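Local coordinates for protein aldo-keto reductase AKR2E4 (Bombyx mori, PDB 3WCZ) that reduces 3-dehydroecdysone with NADPH but not NADH as the cosubstrate and may thereby take part in the regulation of moulting in the silkworm, at residues Phe209-Ser214 against Thr218-Pro223; Pro228-Leu233 against Gln243-Tyr248; Ile181-Thr186 against Ile250-Ile255. All coordinates share one frame; numbering follows the deposited sequence.

Contact 1: residues Phe209-Ser214 against Thr218-Pro223; sequences FGFVVS and TGAPPP. With NAP (NADP nicotinamide-adenine-dinucleotide phosphate), chain B.
F211 and P221 offer their carbonyl oxygens to the same atom, NH2 of R224, which ties together two limbs of a loop that otherwise meet mostly through apolar side chains. This excursion after strand 202-206 corresponds to loop B of aldo-keto reductases. P221 lays CD over one face of the F211 ring, a CH-pi contact 4.1 Å from the centroid and 22° off the ring normal. Proline suits this spot because its CD hydrogens, polarised by the nitrogen, favour an aromatic face. A220 adds its methyl, with CB 3.9 Å from CD1 of F211, and H292 meets the same ring edge-to-face. V212 has CG1 anti to the backbone N (chi1 -174°) and CG2 anti to the carbonyl carbon, which sends CG2 to 3.4 Å from O of P223, a cis-proline. The backbone curls back, V212 N 3.0 Å from O of F209, and G210 takes a positive phi easy for glycine; its O is bonded to NE of R215, whose NH2 binds NADP. The adenine lies over one face of the F209 ring with the planes inclined, CE2 3.3 Å from N7A; CG1 of V213 lies 3.5 Å from ribose O4B, and F209 N makes a weak hydrogen bond to phosphate O2A. Arginine-held carbonyls and apolar packing hold the loop from behind, probably keeping F209 and V213 in place against adenine and ribose.

Contact 2: residues Pro228-Leu233 against Gln243-Tyr248; sequences PTLTAL and QILLRY
L233 and I244 meet at about a right angle in an (alpha/beta)8-barrel protein, where two successive helices of the long connection from strand 202-206 to strand 255-256 pack. CD1 of L233 rests 3.8 Å from CG2 of I244, while the other branch of the isoleucine runs on to the helix backbone: CD1 of I244 comes to 3.6 Å from O of L233. Beta-branching lets I244 touch side chain and backbone at once; with chi1 at -62° its two branches diverge, CG2 meeting the leucine methyl while CG1 carries CD1 to the carbonyl. One turn earlier, L230 extends CD2 to 4.0 Å from CD2 of L245, again roughly at right angles. The segment axes cross at 91° and approach to 10.2 Å, a spacing that these branched aliphatic chains fill. Around this first shell, L233 also packs on E281 and I285 of helix 279-286, and L245 on P185. Farther out, Q243 is bonded to S240 N and Q268 O, and Y248 OH to N286. At the start of helix 228-237, D227 OD1 accepts a hydrogen bond from L230 N, and D227 O is bonded to OG1 of T231.

Contact 3: residues Ile181-Thr186 against Ile250-Ile255; sequences IEVNPT and IDRGLI
V183 meets R252 and L254 chiefly with one methyl, CG1, just past the C-terminal end of the sixth barrel strand, where it faces the turn that leads from helix 241-251 into the eighth. The fold is the (alpha/beta)8 barrel, and the turn is a Schellman motif: G253 leaves the helix with positive phi, a conformation glycine takes without strain, and its N is 2.8 Å from O of I250. Among the apolar contacts, V183 and L254 come tip to tip, with CG1 3.7 Å from CD1. Both also pack on strand 202-206, which lies between strands 178-182 and 255-256 in the barrel wall, V183 on A205 and L254 on V203. The short, beta-branched valine and the longer leucine meet by their methyls in this buried seam.

The second kind is a methyl against a guanidinium. With CG1 turned anti to the backbone N (chi1 -166°), V183 comes to 3.4 Å from NH1 of R252, approaching the planar group obliquely. The arginine bends at chi3, and its NH1 is satisfied by hydrogen bonds to T188 O and Y248 OH; the valine methyl adds van der Waals contact to a group that these bonds already hold.

Hydrogen bonds stiffen the strand end and the loop after it. E182 receives the backbone N of V294 at OE2 and of I295 at OE1, tying it to the C-terminal region, while N184 ND2 also reaches S207 O. Within the segment, N184 ND2 donates to OE2 of E182 at 3.0 Å and 164°, meeting the carboxylate on its anti side, 20° out of plane.

In the fold
The three contacts interlock beside the NADP site, their centres 13 to 16 Å apart. Contacts 1 and 2 merge around L230 and L245: P223 CG lies 3.7 Å from L230 CD1, and V212 CG2 3.9 Å from L245 CD1. L245 also joins contact 2 to contact 3, its CD2 3.5 Å from P185 CG, and helix 241-251 serves both. T186 of contact 3 touches the loop of contact 1, with OG1 3.6 Å from F211 CD2. Contact 1 supplies cofactor neighbours directly, whereas the side chain of L245 stands about 7 Å and that of V183 about 10 Å from NADP. Both other contacts are nested within the chain loop closed by contact 3.

Contact 1: residues Phe209-Ser214 against Thr218-Pro223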
loop_
_atom_site.group_PDB
_atom_site.type_symbol
_atom_site.label_atom_id
_atom_site.label_comp_id
_atom_site.label_asym_id
_atom_site.label_seq_id
_atom_site.Cartn_x
_atom_site.Cartn_y
_atom_site.Cartn_z
ATOM N N PHE A 209 7.444 -7.987 -1.426
ATOM C CA PHE A 209 8.446 -8.964 -1.827
ATOM C C PHE A 209 9.765 -8.785 -1.085
ATOM O O PHE A 209 10.684 -9.619 -1.244
ATOM C CB PHE A 209 8.647 -8.943 -3.338
ATOM C CG PHE A 209 7.416 -9.355 -4.110
ATOM C CD1 PHE A 209 6.854 -10.613 -3.931
ATOM C CD2 PHE A 209 6.814 -8.491 -4.988
ATOM C CE1 PHE A 209 5.730 -10.975 -4.663
ATOM C CE2 PHE A 209 5.738 -8.851 -5.726
ATOM C CZ PHE A 209 5.182 -10.084 -5.565
ATOM N N GLY A 210 9.896 -7.750 -0.263
ATOM C CA GLY A 210 11.085 -7.600 0.560
ATOM C C GLY A 210 12.343 -7.591 -0.293
ATOM O O GLY A 210 12.361 -7.029 -1.374
ATOM N N PHE A 211 13.396 -8.229 0.196
ATOM C CA PHE A 211 14.648 -8.325 -0.545
ATOM C C PHE A 211 14.733 -9.629 -1.327
ATOM O O PHE A 211 15.814 -9.995 -1.817
ATOM C CB PHE A 211 15.858 -8.187 0.404
ATOM C CG PHE A 211 16.019 -6.821 0.995
ATOM C CD1 PHE A 211 16.690 -5.830 0.291
ATOM C CD2 PHE A 211 15.523 -6.515 2.254
ATOM C CE1 PHE A 211 16.847 -4.568 0.821
ATOM C CE2 PHE A 211 15.680 -5.244 2.797
ATOM C CZ PHE A 211 16.354 -4.288 2.086
ATOM N N VAL A 212 13.622 -10.331 -1.502
ATOM C CA VAL A 212 13.618 -11.525 -2.341
ATOM C C VAL A 212 13.709 -11.133 -3.809
ATOM O O VAL A 212 14.222 -11.905 -4.640
ATOM C CB VAL A 212 12.384 -12.385 -2.098
ATOM C CG1 VAL A 212 12.495 -13.689 -2.886
ATOM C CG2 VAL A 212 12.236 -12.687 -0.612
ATOM N N VAL A 213 13.272 -9.927 -4.131
ATOM C CA VAL A 213 13.453 -9.326 -5.450
ATOM C C VAL A 213 14.576 -8.297 -5.357
ATOM O O VAL A 213 14.919 -7.816 -4.273
ATOM C CB VAL A 213 12.154 -8.621 -5.954
ATOM C CG1 VAL A 213 11.058 -9.618 -6.099
ATOM C CG2 VAL A 213 11.730 -7.449 -5.015
ATOM N N SER A 214 15.153 -7.932 -6.500
ATOM C CA SER A 214 16.277 -7.008 -6.501
ATOM C C SER A 214 15.885 -5.613 -6.019
ATOM O O SER A 214 14.847 -5.084 -6.432
ATOM C CB SER A 214 16.864 -6.910 -7.910
ATOM O OG SER A 214 17.969 -6.019 -7.891
ATOM N N THR A 218 23.674 -4.600 -2.985
ATOM C CA THR A 218 24.319 -5.847 -2.624
ATOM C C THR A 218 24.182 -5.967 -1.120
ATOM O O THR A 218 23.799 -5.014 -0.436
ATOM C CB THR A 218 25.813 -5.879 -3.015
ATOM O OG1 THR A 218 26.511 -4.847 -2.314
ATOM C CG2 THR A 218 25.983 -5.672 -4.514
ATOM N N GLY A 219 24.468 -7.153 -0.605
ATOM C CA GLY A 219 24.394 -7.407 0.816
ATOM C C GLY A 219 22.983 -7.505 1.374
ATOM O O GLY A 219 22.769 -7.280 2.567
ATOM N N ALA A 220 22.032 -7.890 0.538
ATOM C CA ALA A 220 20.670 -8.085 1.021
ATOM C C ALA A 220 20.587 -9.291 1.949
ATOM O O ALA A 220 21.260 -10.314 1.752
ATOM C CB ALA A 220 19.722 -8.242 -0.145
ATOM N N PRO A 221 19.738 -9.210 2.972
ATOM C CA PRO A 221 19.530 -10.346 3.862
ATOM C C PRO A 221 18.775 -11.489 3.173
ATOM O O PRO A 221 18.003 -11.245 2.235
ATOM C CB PRO A 221 18.659 -9.749 4.980
ATOM C CG PRO A 221 17.912 -8.664 4.295
ATOM C CD PRO A 221 18.878 -8.066 3.325
ATOM N N PRO A 222 18.979 -12.726 3.628
ATOM C CA PRO A 222 18.133 -13.824 3.165
ATOM C C PRO A 222 16.686 -13.577 3.555
ATOM O O PRO A 222 16.447 -12.821 4.498
ATOM C CB PRO A 222 18.684 -15.032 3.919
ATOM C CG PRO A 222 19.356 -14.451 5.145
ATOM C CD PRO A 222 19.860 -13.109 4.750
ATOM N N PRO A 223 15.731 -14.232 2.893
ATOM C CA PRO A 223 15.894 -15.263 1.862
ATOM C C PRO A 223 16.059 -14.750 0.430
ATOM O O PRO A 223 15.456 -13.749 0.023
ATOM C CB PRO A 223 14.578 -16.025 1.951
ATOM C CG PRO A 223 13.573 -15.013 2.420
ATOM C CD PRO A 223 14.330 -14.069 3.320
HETATM P PA NAP B . 7.306 -4.845 -4.499
HETATM O O1A NAP B . 5.917 -5.070 -4.932
HETATM O O2A NAP B . 7.777 -5.124 -3.156
HETATM O O5B NAP B . 8.359 -5.426 -5.494
HETATM C C5B NAP B . 8.270 -5.188 -6.866
HETATM C C4B NAP B . 9.321 -5.916 -7.691
HETATM O O4B NAP B . 9.029 -7.327 -7.702
HETATM C C3B NAP B . 9.466 -5.488 -9.101
HETATM O O3B NAP B . 10.837 -5.543 -9.411
HETATM C C2B NAP B . 8.696 -6.484 -9.827
HETATM O O2B NAP B . 9.081 -6.649 -11.177
HETATM C C1B NAP B . 8.927 -7.747 -9.041
HETATM N N9A NAP B . 7.873 -8.740 -9.070
HETATM C C8A NAP B . 6.550 -8.484 -9.004
HETATM N N7A NAP B . 5.849 -9.597 -8.932
HETATM C C5A NAP B . 6.736 -10.641 -8.960
HETATM C C6A NAP B . 6.590 -12.031 -8.917
HETATM N N6A NAP B . 5.359 -12.691 -8.862
HETATM N N1A NAP B . 7.722 -12.756 -8.965
HETATM C C2A NAP B . 8.917 -12.170 -9.028
HETATM N N3A NAP B . 9.097 -10.839 -9.059
HETATM C C4A NAP B . 7.996 -10.073 -9.012
HETATM O O3 NAP B . 7.603 -3.283 -4.813
HETATM P PN NAP B . 7.448 -1.860 -4.115
HETATM O O1N NAP B . 7.183 -0.919 -5.233
HETATM O O2N NAP B . 8.637 -1.644 -3.247
HETATM O O5D NAP B . 6.189 -1.946 -3.149
HETATM C C5D NAP B . 4.920 -2.202 -3.649
HETATM C C4D NAP B . 3.947 -1.015 -3.628
HETATM O O4D NAP B . 3.676 -0.595 -2.303
HETATM C C3D NAP B . 4.454 0.226 -4.289
HETATM O O3D NAP B . 4.496 0.119 -5.697
HETATM C C2D NAP B . 3.550 1.226 -3.763
HETATM O O2D NAP B . 2.290 1.128 -4.364
HETATM C C1D NAP B . 3.492 0.826 -2.305
HETATM N N1N NAP B . 4.459 1.421 -1.374
HETATM C C2N NAP B . 4.055 2.342 -0.480
HETATM C C3N NAP B . 4.955 2.886 0.401
HETATM C C7N NAP B . 4.421 3.856 1.385
HETATM O O7N NAP B . 3.210 3.887 1.713
HETATM N N7N NAP B . 5.333 4.617 2.026
HETATM C C4N NAP B . 6.322 2.554 0.346
HETATM C C5N NAP B . 6.734 1.582 -0.575
HETATM C C6N NAP B . 5.764 1.044 -1.412
HETATM P P2B NAP B . 8.044 -6.521 -12.392
HETATM O O1X NAP B . 8.938 -6.691 -13.636
HETATM O O2X NAP B . 7.088 -7.627 -12.289
HETATM O O3X NAP B . 7.418 -5.151 -12.302
#

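Contact 2: residues Pro228-Leu233 against Gln243-Tyr248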
loop_
_atom_site.group_PDB
_atom_site.type_symbol
_atom_site.label_atom_id
_atom_site.label_comp_id
_atom_site.label_asym_id
_atom_site.label_seq_id
_atom_site.Cartn_x
_atom_site.Cartn_y
_atom_site.Cartn_z
ATOM N N PRO A 228 15.604 -22.508 0.297
ATOM C CA PRO A 228 14.923 -23.805 0.395
ATOM C C PRO A 228 13.575 -23.778 1.106
ATOM O O PRO A 228 12.694 -24.552 0.775
ATOM C CB PRO A 228 15.913 -24.666 1.198
ATOM C CG PRO A 228 17.248 -24.055 0.927
ATOM C CD PRO A 228 17.008 -22.576 0.744
ATOM N N THR A 229 13.404 -22.890 2.084
ATOM C CA THR A 229 12.112 -22.809 2.764
ATOM C C THR A 229 11.047 -22.308 1.776
ATOM O O THR A 229 9.964 -22.883 1.639
ATOM C CB THR A 229 12.193 -21.891 4.003
ATOM O OG1 THR A 229 13.072 -22.486 4.963
ATOM C CG2 THR A 229 10.814 -21.696 4.623
ATOM N N LEU A 230 11.364 -21.247 1.058
ATOM C CA LEU A 230 10.431 -20.682 0.091
ATOM C C LEU A 230 10.161 -21.628 -1.071
ATOM O O LEU A 230 9.040 -21.755 -1.507
ATOM C CB LEU A 230 10.944 -19.332 -0.429
ATOM C CG LEU A 230 11.081 -18.239 0.640
ATOM C CD1 LEU A 230 11.573 -16.947 -0.029
ATOM C CD2 LEU A 230 9.799 -17.977 1.405
ATOM N N THR A 231 11.187 -22.295 -1.587
ATOM C CA THR A 231 10.953 -23.126 -2.760
ATOM C C THR A 231 10.205 -24.403 -2.377
ATOM O O THR A 231 9.439 -24.899 -3.170
ATOM C CB THR A 231 12.230 -23.452 -3.509
ATOM O OG1 THR A 231 13.084 -24.161 -2.625
ATOM C CG2 THR A 231 12.935 -22.180 -3.949
ATOM N N ALA A 232 10.374 -24.879 -1.145
ATOM C CA ALA A 232 9.617 -26.035 -0.693
ATOM C C ALA A 232 8.136 -25.687 -0.589
ATOM O O ALA A 232 7.269 -26.496 -0.932
ATOM C CB ALA A 232 10.144 -26.531 0.640
ATOM N N LEU A 233 7.841 -24.466 -0.129
ATOM C CA LEU A 233 6.469 -24.007 -0.047
ATOM C C LEU A 233 5.856 -23.858 -1.431
ATOM O O LEU A 233 4.711 -24.293 -1.664
ATOM C CB LEU A 233 6.382 -22.686 0.725
ATOM C CG LEU A 233 6.636 -22.808 2.236
ATOM C CD1 LEU A 233 6.736 -21.442 2.878
ATOM C CD2 LEU A 233 5.525 -23.565 2.932
ATOM N N GLN A 243 3.976 -15.899 -5.117
ATOM C CA GLN A 243 2.652 -16.173 -4.590
ATOM C C GLN A 243 2.703 -16.615 -3.128
ATOM O O GLN A 243 1.804 -16.289 -2.349
ATOM C CB GLN A 243 1.912 -17.177 -5.472
ATOM C CG GLN A 243 1.589 -16.615 -6.832
ATOM C CD GLN A 243 1.146 -17.660 -7.845
ATOM O OE1 GLN A 243 1.710 -18.767 -7.918
ATOM N NE2 GLN A 243 0.129 -17.340 -8.611
ATOM N N ILE A 244 3.734 -17.384 -2.758
ATOM C CA ILE A 244 3.911 -17.756 -1.364
ATOM C C ILE A 244 4.095 -16.517 -0.483
ATOM O O ILE A 244 3.477 -16.402 0.580
ATOM C CB ILE A 244 5.133 -18.719 -1.198
ATOM C CG1 ILE A 244 4.942 -20.034 -1.958
ATOM C CG2 ILE A 244 5.425 -18.982 0.277
ATOM C CD1 ILE A 244 3.724 -20.811 -1.562
ATOM N N LEU A 245 4.942 -15.600 -0.933
ATOM C CA LEU A 245 5.198 -14.385 -0.164
ATOM C C LEU A 245 3.958 -13.530 0.015
ATOM O O LEU A 245 3.738 -12.985 1.101
ATOM C CB LEU A 245 6.279 -13.566 -0.850
ATOM C CG LEU A 245 7.674 -14.221 -0.876
ATOM C CD1 LEU A 245 8.633 -13.448 -1.743
ATOM C CD2 LEU A 245 8.263 -14.355 0.532
ATOM N N LEU A 246 3.151 -13.438 -1.036
ATOM C CA LEU A 246 1.922 -12.657 -0.945
ATOM C C LEU A 246 0.872 -13.389 -0.088
ATOM O O LEU A 246 0.160 -12.752 0.717
ATOM C CB LEU A 246 1.395 -12.359 -2.338
ATOM C CG LEU A 246 2.319 -11.521 -3.201
ATOM C CD1 LEU A 246 1.781 -11.403 -4.601
ATOM C CD2 LEU A 246 2.525 -10.121 -2.621
ATOM N N ARG A 247 0.760 -14.709 -0.219
ATOM C CA ARG A 247 -0.208 -15.458 0.573
ATOM C C ARG A 247 0.161 -15.384 2.057
ATOM O O ARG A 247 -0.729 -15.317 2.918
ATOM C CB ARG A 247 -0.286 -16.914 0.107
ATOM C CG ARG A 247 -1.318 -17.761 0.897
ATOM C CD ARG A 247 -2.765 -17.381 0.631
ATOM N NE ARG A 247 -3.556 -17.566 1.841
ATOM C CZ ARG A 247 -4.876 -17.401 1.910
ATOM N NH1 ARG A 247 -5.585 -17.127 0.837
ATOM N NH2 ARG A 247 -5.499 -17.550 3.078
ATOM N N TYR A 248 1.447 -15.386 2.373
ATOM C CA TYR A 248 1.906 -15.210 3.760
ATOM C C TYR A 248 1.271 -13.948 4.353
ATOM O O TYR A 248 0.752 -13.948 5.481
ATOM C CB TYR A 248 3.444 -15.148 3.771
ATOM C CG TYR A 248 4.074 -14.441 4.951
ATOM C CD1 TYR A 248 4.129 -15.024 6.204
ATOM C CD2 TYR A 248 4.617 -13.172 4.797
ATOM C CE1 TYR A 248 4.675 -14.354 7.284
ATOM C CE2 TYR A 248 5.172 -12.512 5.861
ATOM C CZ TYR A 248 5.188 -13.091 7.095
ATOM O OH TYR A 248 5.754 -12.431 8.164
#

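Contact 3: residues Ile181-Thr186 against Ile250-Ile255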
loop_
_atom_site.group_PDB
_atom_site.type_symbol
_atom_site.label_atom_id
_atom_site.label_comp_id
_atom_site.label_asym_id
_atom_site.label_seq_id
_atom_site.Cartn_x
_atom_site.Cartn_y
_atom_site.Cartn_z
ATOM N N ILE A 181 1.897 0.028 5.864
ATOM C CA ILE A 181 3.258 -0.074 6.392
ATOM C C ILE A 181 4.008 -1.191 5.654
ATOM O O ILE A 181 3.402 -2.024 4.955
ATOM C CB ILE A 181 3.253 -0.336 7.927
ATOM C CG1 ILE A 181 2.439 -1.573 8.251
ATOM C CG2 ILE A 181 2.710 0.891 8.637
ATOM C CD1 ILE A 181 2.551 -2.035 9.720
ATOM N N GLU A 182 5.324 -1.207 5.806
ATOM C CA GLU A 182 6.151 -2.217 5.159
ATOM C C GLU A 182 6.041 -3.554 5.858
ATOM O O GLU A 182 6.362 -3.643 7.038
ATOM C CB GLU A 182 7.611 -1.769 5.154
ATOM C CG GLU A 182 8.459 -2.734 4.387
ATOM C CD GLU A 182 9.916 -2.369 4.300
ATOM O OE1 GLU A 182 10.283 -1.185 4.331
ATOM O OE2 GLU A 182 10.724 -3.301 4.138
ATOM N N VAL A 183 5.615 -4.592 5.141
ATOM C CA VAL A 183 5.577 -5.936 5.704
ATOM C C VAL A 183 6.063 -6.934 4.675
ATOM O O VAL A 183 5.533 -7.009 3.553
ATOM C CB VAL A 183 4.184 -6.360 6.248
ATOM C CG1 VAL A 183 4.337 -7.599 7.110
ATOM C CG2 VAL A 183 3.531 -5.236 7.030
ATOM N N ASN A 184 7.080 -7.704 5.070
ATOM C CA ASN A 184 7.706 -8.701 4.210
ATOM C C ASN A 184 8.574 -9.575 5.132
ATOM O O ASN A 184 8.618 -9.340 6.340
ATOM C CB ASN A 184 8.500 -8.023 3.080
ATOM C CG ASN A 184 9.479 -7.002 3.604
ATOM O OD1 ASN A 184 10.265 -7.304 4.518
ATOM N ND2 ASN A 184 9.409 -5.780 3.087
ATOM N N PRO A 185 9.244 -10.615 4.584
ATOM C CA PRO A 185 9.834 -11.580 5.525
ATOM C C PRO A 185 10.965 -11.046 6.377
ATOM O O PRO A 185 11.204 -11.561 7.476
ATOM C CB PRO A 185 10.350 -12.709 4.601
ATOM C CG PRO A 185 9.408 -12.656 3.409
ATOM C CD PRO A 185 9.145 -11.156 3.216
ATOM N N THR A 186 11.662 -10.043 5.881
ATOM C CA THR A 186 12.769 -9.460 6.642
ATOM C C THR A 186 12.378 -8.222 7.466
ATOM O O THR A 186 13.222 -7.662 8.191
ATOM C CB THR A 186 13.987 -9.176 5.736
ATOM O OG1 THR A 186 13.571 -8.662 4.466
ATOM C CG2 THR A 186 14.731 -10.456 5.485
ATOM N N ILE A 250 -1.461 -12.316 3.266
ATOM C CA ILE A 250 -2.899 -12.570 3.350
ATOM C C ILE A 250 -3.227 -13.365 4.630
ATOM O O ILE A 250 -4.213 -13.082 5.325
ATOM C CB ILE A 250 -3.414 -13.320 2.090
ATOM C CG1 ILE A 250 -3.275 -12.491 0.802
ATOM C CG2 ILE A 250 -4.852 -13.789 2.291
ATOM C CD1 ILE A 250 -4.241 -11.356 0.725
ATOM N N ASP A 251 -2.471 -14.425 4.918
ATOM C CA ASP A 251 -2.734 -15.240 6.096
ATOM C C ASP A 251 -2.459 -14.550 7.419
ATOM O O ASP A 251 -2.954 -14.981 8.472
ATOM C CB ASP A 251 -1.951 -16.562 6.005
ATOM C CG ASP A 251 -2.653 -17.597 5.147
ATOM O OD1 ASP A 251 -3.864 -17.781 5.337
ATOM O OD2 ASP A 251 -2.001 -18.162 4.237
ATOM N N ARG A 252 -1.719 -13.445 7.369
ATOM C CA ARG A 252 -1.566 -12.564 8.517
ATOM C C ARG A 252 -2.668 -11.501 8.573
ATOM O O ARG A 252 -2.618 -10.618 9.432
ATOM C CB ARG A 252 -0.178 -11.940 8.547
ATOM C CG ARG A 252 0.898 -12.955 8.931
ATOM C CD ARG A 252 2.248 -12.302 9.054
ATOM N NE ARG A 252 2.222 -11.242 10.048
ATOM C CZ ARG A 252 3.091 -10.255 10.110
ATOM N NH1 ARG A 252 4.090 -10.193 9.268
ATOM N NH2 ARG A 252 2.938 -9.297 11.003
ATOM N N GLY A 253 -3.644 -11.576 7.671
ATOM C CA GLY A 253 -4.775 -10.661 7.644
ATOM C C GLY A 253 -4.483 -9.330 6.993
ATOM O O GLY A 253 -5.190 -8.354 7.260
ATOM N N LEU A 254 -3.457 -9.264 6.161
ATOM C CA LEU A 254 -2.967 -8.026 5.556
ATOM C C LEU A 254 -3.418 -7.923 4.107
ATOM O O LEU A 254 -3.823 -8.918 3.483
ATOM C CB LEU A 254 -1.439 -7.993 5.627
ATOM C CG LEU A 254 -0.846 -8.393 6.976
ATOM C CD1 LEU A 254 0.671 -8.352 6.934
ATOM C CD2 LEU A 254 -1.379 -7.523 8.086
ATOM N N ILE A 255 -3.350 -6.697 3.587
ATOM C CA ILE A 255 -3.678 -6.362 2.214
ATOM C C ILE A 255 -2.362 -6.071 1.497
ATOM O O ILE A 255 -1.832 -4.968 1.613
ATOM C CB ILE A 255 -4.599 -5.131 2.174
ATOM C CG1 ILE A 255 -5.919 -5.441 2.895
ATOM C CG2 ILE A 255 -4.815 -4.663 0.748
ATOM C CD1 ILE A 255 -6.698 -4.162 3.311
#